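PDB 6VVR: tautomerase from Bordetella trematum, which is a trimeric member of the tautomerase superfamily, each chain built from two beta-alpha-beta units. Local coordinates for residues Asp104-Lys107 and Thr108-Gly111. Residues are numbered along the deposited sequence; the frame is centred on the assembly and turned at random.
Sequences DIPK and TDMG
Thr-108, third residue of a tight turn, lies beside Pro-106, the first. Its OG1 sits 4.1 Å from Pro-106 CB, a loose approach. OG1 is tucked over the backbone (chi1 59°), which lets it reach the next side chain. Thr-108 OG1 donates to Asp-109 OD1 at 2.8 Å, meeting the carboxylate from above its plane. Thr-108 also packs on Val-73 of the second subunit.

Asp-109 closes the turn. Its N-H bonds to Pro-106 O, with 2.8 Å from Asp-109 N to that oxygen and an angle of 153° at the hydrogen. The donor stands above the carbonyl plane. Lys-107 and Thr-108 hold the two middle positions with helix-like backbone angles, so residues 106-109 form a type I beta turn. The turn follows strand 98-105, where the chain leaves the sheet. Within this chain, that strand is outermost in the four-stranded mixed sheet of the beta-alpha-beta tautomerase fold. The Asp-109 side chain slants across the CD and CG side of the proline ring. Asp-109 OD2 touches Pro-106 CD at 3.6 Å. Asp-109 CB meets Ile-105 CG2 at the same distance. Asp-109 OD1 also forms a salt bridge with Lys-76 of the second subunit, so Thr-108 OG1 and this lysine both grip that oxygen.

Met-110 leaves the turn and packs back on the strand end. Met-110 CB rests on Ile-105 CG2 at 3.7 Å. The methionine side chain curls twice, at chi2 and chi3, bringing Met-110 CE round to Ile-105 CB at 3.9 Å. The two side chains cross at about a right angle. Both are buried, and both pack on Val-101 of the second subunit, so this small apolar cluster lies at the subunit interface.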
loop_
_atom_site.group_PDB
_atom_site.type_symbol
_atom_site.label_atom_id
_atom_site.label_comp_id
_atom_site.label_asym_id
_atom_site.label_seq_id
_atom_site.Cartn_x
_atom_site.Cartn_y
_atom_site.Cartn_z
ATOM N N ASP A 104 -10.529 -5.520 -1.613
ATOM C CA ASP A 104 -11.388 -6.436 -0.867
ATOM C C ASP A 104 -10.512 -7.444 -0.137
ATOM O O ASP A 104 -9.786 -8.212 -0.777
ATOM C CB ASP A 104 -12.347 -7.157 -1.811
ATOM C CG ASP A 104 -13.754 -6.567 -1.805
ATOM O OD1 ASP A 104 -14.028 -5.625 -1.040
ATOM O OD2 ASP A 104 -14.599 -7.077 -2.576
ATOM N N ILE A 105 -10.587 -7.451 1.187
ATOM C CA ILE A 105 -9.789 -8.335 2.036
ATOM C C ILE A 105 -10.732 -9.372 2.642
ATOM O O ILE A 105 -11.617 -9.009 3.431
ATOM C CB ILE A 105 -9.057 -7.546 3.128
ATOM C CG1 ILE A 105 -8.227 -6.389 2.530
ATOM C CG2 ILE A 105 -8.177 -8.477 3.974
ATOM C CD1 ILE A 105 -7.130 -6.829 1.540
ATOM N N PRO A 106 -10.583 -10.663 2.329
ATOM C CA PRO A 106 -11.413 -11.683 2.989
ATOM C C PRO A 106 -11.273 -11.624 4.504
ATOM O O PRO A 106 -10.228 -11.245 5.033
ATOM C CB PRO A 106 -10.865 -13.001 2.429
ATOM C CG PRO A 106 -10.343 -12.626 1.071
ATOM C CD PRO A 106 -9.759 -11.239 1.247
ATOM N N LYS A 107 -12.345 -12.024 5.200
ATOM C CA LYS A 107 -12.371 -11.917 6.658
ATOM C C LYS A 107 -11.247 -12.706 7.317
ATOM O O LYS A 107 -10.793 -12.337 8.409
ATOM C CB LYS A 107 -13.721 -12.391 7.191
ATOM C CG LYS A 107 -14.874 -11.497 6.791
ATOM C CD LYS A 107 -16.158 -11.894 7.501
ATOM C CE LYS A 107 -17.284 -10.961 7.114
ATOM N NZ LYS A 107 -18.588 -11.443 7.635
ATOM N N THR A 108 -10.797 -13.798 6.692
ATOM C CA THR A 108 -9.658 -14.555 7.213
ATOM C C THR A 108 -8.331 -13.818 7.059
ATOM O O THR A 108 -7.349 -14.196 7.716
ATOM C CB THR A 108 -9.544 -15.905 6.502
ATOM O OG1 THR A 108 -9.387 -15.683 5.094
ATOM C CG2 THR A 108 -10.772 -16.777 6.745
ATOM N N ASP A 109 -8.278 -12.794 6.205
ATOM C CA ASP A 109 -7.046 -12.087 5.873
ATOM C C ASP A 109 -6.926 -10.719 6.534
ATOM O O ASP A 109 -5.888 -10.071 6.387
ATOM C CB ASP A 109 -6.950 -11.883 4.346
ATOM C CG ASP A 109 -6.995 -13.182 3.558
ATOM O OD1 ASP A 109 -7.208 -14.268 4.147
ATOM O OD2 ASP A 109 -6.837 -13.097 2.319
ATOM N N MET A 110 -7.967 -10.242 7.209
ATOM C CA MET A 110 -7.983 -8.914 7.813
ATOM C C MET A 110 -7.800 -9.044 9.317
ATOM O O MET A 110 -8.600 -9.713 9.975
ATOM C CB MET A 110 -9.298 -8.192 7.521
ATOM C CG MET A 110 -9.474 -6.943 8.360
ATOM S SD MET A 110 -8.410 -5.642 7.701
ATOM C CE MET A 110 -9.359 -5.186 6.257
ATOM N N GLY A 111 -6.774 -8.389 9.856
ATOM C CA GLY A 111 -6.595 -8.364 11.295
ATOM C C GLY A 111 -7.479 -7.321 11.956
ATOM O O GLY A 111 -7.839 -6.302 11.359
#